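Local structure of Lin1909 protein (Listeria innocua, 3FIJ) at residues N170-N175 and D226-Q231; V191-A196 and I200-G205. The protein is of unknown function but binds manganese and may hydrolyse gamma-glutamyl-gamma-aminobutyrate. All coordinates share one frame; numbering follows the deposited sequence.

Contact 1 (N170-N175 and D226-Q231); sequences NKKLVN and DPESEQ
A small salt-bridge network, with Lys172 reaching for Asp226 and Glu228, joins strand 172-174, at one border of the main sheet, to the first turn of helix 227-241. The backbones stay well apart, the nearest pair of CA atoms being Lys172 and Glu228 at 9.8 Å, and the side chains of Lys172 and Glu228 bridge the gap from both sides. Lys172 CG stands opposite the backbone N (chi1 162°), which starts the chain off toward the helix; bends at chi2 and chi4 then bring the ammonium within reach of both carboxylates. Glu228, extended beyond CG, runs past it in the reverse direction, with OE1 lying alongside the end of the lysine: 3.2 Å from Lys172 NZ and 3.1 Å from Lys172 CE. Asp226 comes from the opposite direction and offers OD1 to Lys172 NZ at a looser 3.5 Å.

That same OD1 also caps the start of the helix. Asp226 is the N-cap residue. Ser229 OG donates to the anti lone pair of Asp226 OD1, 2.6 Å away, and Ser229 N adds a weak capping bond to Asp226 OD1. Together they steady the oxygen that the lysine meets. Next along the helix, Glu230 makes a salt bridge to Lys39, while on the other side Lys172 is tied by its backbone to Ile156 of strand 154-158.

One cation thus serves two acids at the start of a helix, where the helix end would itself tend to stabilise negative charge. The lysine probably offsets the repulsion between Asp226 and Glu228. Since none of the three is buried and only 116 Å² is covered in all, this is an electrostatic tie at the surface, with the Lys172 side chain about 12 Å from the manganese and little apolar packing behind it.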
# COMPACT_ATOMS: atom_id res chain seq x y z
N ASN A 170 -30.65 25.39 19.91
CA ASN A 170 -30.34 26.10 18.68
C ASN A 170 -28.83 26.36 18.62
O ASN A 170 -28.17 26.48 19.65
CB ASN A 170 -31.10 27.42 18.65
CG ASN A 170 -31.01 28.11 17.30
OD1 ASN A 170 -31.17 27.47 16.25
ND2 ASN A 170 -30.78 29.42 17.31
N LYS A 171 -28.28 26.41 17.41
CA LYS A 171 -26.86 26.65 17.20
C LYS A 171 -25.94 25.48 17.60
O LYS A 171 -24.73 25.65 17.71
CB LYS A 171 -26.44 27.92 17.95
CG LYS A 171 -27.14 29.18 17.46
CD LYS A 171 -26.66 29.57 16.07
CE LYS A 171 -27.41 30.79 15.54
NZ LYS A 171 -27.01 31.07 14.13
N LYS A 172 -26.53 24.31 17.81
CA LYS A 172 -25.77 23.10 18.16
C LYS A 172 -24.84 22.70 17.01
O LYS A 172 -25.24 22.76 15.84
CB LYS A 172 -26.76 21.96 18.44
CG LYS A 172 -26.17 20.56 18.40
CD LYS A 172 -25.49 20.20 19.70
CE LYS A 172 -25.20 18.71 19.75
NZ LYS A 172 -26.41 17.96 19.32
N LEU A 173 -23.62 22.29 17.33
CA LEU A 173 -22.70 21.86 16.27
C LEU A 173 -22.89 20.38 16.01
O LEU A 173 -22.89 19.56 16.92
CB LEU A 173 -21.25 22.17 16.63
CG LEU A 173 -20.71 23.48 16.01
CD1 LEU A 173 -21.54 24.66 16.51
CD2 LEU A 173 -19.25 23.67 16.39
N VAL A 174 -23.06 20.05 14.74
CA VAL A 174 -23.31 18.68 14.31
C VAL A 174 -22.29 18.24 13.23
O VAL A 174 -21.74 19.08 12.53
CB VAL A 174 -24.76 18.62 13.78
CG1 VAL A 174 -24.79 18.14 12.35
CG2 VAL A 174 -25.60 17.77 14.71
N ASN A 175 -22.03 16.94 13.11
CA ASN A 175 -21.06 16.48 12.11
C ASN A 175 -21.62 16.43 10.69
O ASN A 175 -22.81 16.68 10.49
CB ASN A 175 -20.44 15.13 12.50
CG ASN A 175 -21.47 14.02 12.67
OD1 ASN A 175 -22.68 14.22 12.51
ND2 ASN A 175 -20.99 12.83 13.01
N ASP A 226 -21.74 12.49 23.24
CA ASP A 226 -22.64 13.63 23.11
C ASP A 226 -24.03 13.16 23.54
O ASP A 226 -24.79 12.63 22.75
CB ASP A 226 -22.68 14.12 21.66
CG ASP A 226 -23.51 15.38 21.48
OD1 ASP A 226 -24.36 15.40 20.57
OD2 ASP A 226 -23.30 16.36 22.24
N PRO A 227 -24.36 13.36 24.82
CA PRO A 227 -25.66 12.94 25.36
C PRO A 227 -26.87 13.29 24.50
O PRO A 227 -27.77 12.47 24.33
CB PRO A 227 -25.70 13.61 26.73
CG PRO A 227 -24.24 13.59 27.14
CD PRO A 227 -23.54 14.01 25.86
N GLU A 228 -26.88 14.49 23.95
CA GLU A 228 -28.01 14.92 23.13
C GLU A 228 -28.21 14.00 21.92
O GLU A 228 -29.33 13.70 21.54
CB GLU A 228 -27.79 16.37 22.69
CG GLU A 228 -27.41 17.27 23.86
CD GLU A 228 -27.29 18.73 23.47
OE1 GLU A 228 -26.76 19.01 22.37
OE2 GLU A 228 -27.70 19.59 24.28
N SER A 229 -27.10 13.56 21.33
CA SER A 229 -27.17 12.66 20.20
C SER A 229 -27.86 11.37 20.62
O SER A 229 -28.72 10.83 19.91
CB SER A 229 -25.78 12.37 19.68
OG SER A 229 -25.24 13.51 19.03
N GLU A 230 -27.47 10.86 21.79
CA GLU A 230 -28.07 9.63 22.28
C GLU A 230 -29.59 9.77 22.42
O GLU A 230 -30.33 8.82 22.17
CB GLU A 230 -27.47 9.24 23.63
CG GLU A 230 -27.99 7.91 24.13
CD GLU A 230 -27.42 7.51 25.47
OE1 GLU A 230 -26.20 7.65 25.66
OE2 GLU A 230 -28.20 7.04 26.32
N GLN A 231 -30.05 10.95 22.81
CA GLN A 231 -31.48 11.19 22.95
C GLN A 231 -32.24 10.91 21.65
O GLN A 231 -33.40 10.47 21.68
CB GLN A 231 -31.74 12.64 23.37
CG GLN A 231 -31.40 12.96 24.81
CD GLN A 231 -31.83 14.37 25.16
OE1 GLN A 231 -33.00 14.74 25.01
NE2 GLN A 231 -30.88 15.18 25.63

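Contact 2 (V191-A196 and I200-G205); sequences VTARTA and IEAVEG. With MN (manganese (II) ion), chain I.
Glu201 packs its CG against Thr195 CG2 across a beta hairpin and holds the manganese with its carboxylate, Glu201 OE2 lying 2.4 Å from the metal. Only that oxygen ligates; Glu201 OE1 instead accepts a bond from water 1, itself a ligand of the ion. His143, His154, Ser176 and His178 complete the site. A bend at chi2 (-70°) turns the carboxylate along the sheet toward the metal.

Behind the ligand, the backbone is pinned by Glu201 N donating to Ala193 O at 2.8 Å, from above the carbonyl plane. Ala202 N adds a weak bond to Ala193 O. In a matching way Ala202 O takes a 2.8 Å bond from Thr192 N and a weak one from Ala193 N, so two residues of one strand, Thr192 and Ala193, share the single partner Ala202, which is a classic beta bulge, followed by a second shift of register at the next pair.

Farther out, Val191 CG2 meets Ile200 CG1 at 3.8 Å and also covers one face of the Arg194 guanidinium, lying over its centre. Arg194 NH1 bonds to Gly198 O in the turn. Near the far end, Thr192 OG1 gives a long bond of 3.3 Å to Glu204 OE1, reaching it from well above the carboxylate plane; the backbone N atoms of Glu163 and Leu164 hold the two oxygens of that acid.

The hairpin lies between strand 154-158, beside 191-195, and strand 212-215, beside 200-205, while Ile200 and Val203 rest on Ile182 of strand 181-182.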
# COMPACT_ATOMS: atom_id res chain seq x y z
N VAL A 191 -38.83 21.28 6.96
CA VAL A 191 -37.42 21.34 7.30
C VAL A 191 -37.37 21.94 8.70
O VAL A 191 -38.05 22.92 8.97
CB VAL A 191 -36.64 22.25 6.31
CG1 VAL A 191 -37.24 23.64 6.32
CG2 VAL A 191 -35.18 22.34 6.70
N THR A 192 -36.58 21.35 9.60
CA THR A 192 -36.48 21.87 10.96
C THR A 192 -35.06 22.25 11.36
O THR A 192 -34.84 22.75 12.46
CB THR A 192 -37.01 20.87 12.00
OG1 THR A 192 -36.37 19.60 11.83
CG2 THR A 192 -38.52 20.72 11.84
N ALA A 193 -34.11 22.04 10.46
CA ALA A 193 -32.72 22.38 10.72
C ALA A 193 -31.96 22.69 9.43
O ALA A 193 -32.15 22.03 8.41
CB ALA A 193 -32.03 21.24 11.46
N ARG A 194 -31.10 23.70 9.50
CA ARG A 194 -30.29 24.13 8.37
C ARG A 194 -28.95 24.66 8.88
O ARG A 194 -28.83 25.08 10.04
CB ARG A 194 -30.96 25.28 7.61
CG ARG A 194 -32.17 24.95 6.78
CD ARG A 194 -32.77 26.24 6.22
NE ARG A 194 -34.15 26.07 5.77
CZ ARG A 194 -34.51 25.50 4.62
NH1 ARG A 194 -33.58 25.05 3.79
NH2 ARG A 194 -35.80 25.39 4.32
N THR A 195 -27.94 24.65 8.01
CA THR A 195 -26.63 25.21 8.35
C THR A 195 -26.68 26.63 7.77
O THR A 195 -27.49 26.92 6.89
CB THR A 195 -25.47 24.45 7.68
OG1 THR A 195 -25.91 23.94 6.42
CG2 THR A 195 -24.97 23.31 8.59
N ALA A 196 -25.79 27.50 8.26
CA ALA A 196 -25.75 28.90 7.83
C ALA A 196 -25.81 29.13 6.32
O ALA A 196 -26.07 30.26 5.88
CB ALA A 196 -24.51 29.58 8.42
N ILE A 200 -30.40 21.88 3.94
CA ILE A 200 -31.28 21.12 4.83
C ILE A 200 -30.57 20.05 5.64
O ILE A 200 -29.99 19.11 5.08
CB ILE A 200 -32.42 20.48 4.01
CG1 ILE A 200 -33.30 21.58 3.43
CG2 ILE A 200 -33.22 19.53 4.88
CD1 ILE A 200 -34.18 21.13 2.28
N GLU A 201 -30.65 20.17 6.96
CA GLU A 201 -30.00 19.24 7.89
C GLU A 201 -30.96 18.33 8.65
O GLU A 201 -30.56 17.26 9.12
CB GLU A 201 -29.14 20.01 8.88
CG GLU A 201 -27.84 20.58 8.31
CD GLU A 201 -26.79 19.51 7.97
OE1 GLU A 201 -26.61 18.57 8.77
OE2 GLU A 201 -26.14 19.62 6.91
N ALA A 202 -32.22 18.75 8.76
CA ALA A 202 -33.21 17.95 9.47
C ALA A 202 -34.62 18.13 8.89
O ALA A 202 -35.05 19.25 8.59
CB ALA A 202 -33.21 18.31 10.96
N VAL A 203 -35.33 17.03 8.75
CA VAL A 203 -36.68 17.08 8.20
C VAL A 203 -37.61 16.29 9.11
O VAL A 203 -37.23 15.24 9.63
CB VAL A 203 -36.72 16.44 6.80
CG1 VAL A 203 -38.15 16.51 6.23
CG2 VAL A 203 -35.73 17.15 5.88
N GLU A 204 -38.82 16.81 9.32
CA GLU A 204 -39.81 16.12 10.13
C GLU A 204 -41.11 16.06 9.34
O GLU A 204 -41.29 16.77 8.36
CB GLU A 204 -40.00 16.83 11.46
CG GLU A 204 -38.71 16.84 12.29
CD GLU A 204 -38.83 17.58 13.61
OE1 GLU A 204 -37.77 17.85 14.22
OE2 GLU A 204 -39.96 17.87 14.04
N GLY A 205 -42.00 15.17 9.75
CA GLY A 205 -43.26 15.07 9.04
C GLY A 205 -44.35 15.84 9.75
O GLY A 205 -44.15 16.34 10.87
MN MN I . -23.93 18.71 6.58
O HOH W 1 -24.36 17.13 8.15

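In the fold
Going from the N terminus, the chain first lays down four of the parallel strands of the main sheet and then strand 154-158, before reaching 170-175 at the sheet's border. It next runs through strand 181-182 into the hairpin, where contact 2 closes a turn of just three residues. Strand 212-215 follows, returning to the parallel part, and the chain finally arrives at 226-231, where contact 1 shuts a loop of 50 residues that holds the whole of contact 2. One contact therefore ties the last helix to the border strand, the other two adjacent inner strands. They meet directly where Val174 CG1 packs 4.0 Å from Glu201 OE1, near the manganese.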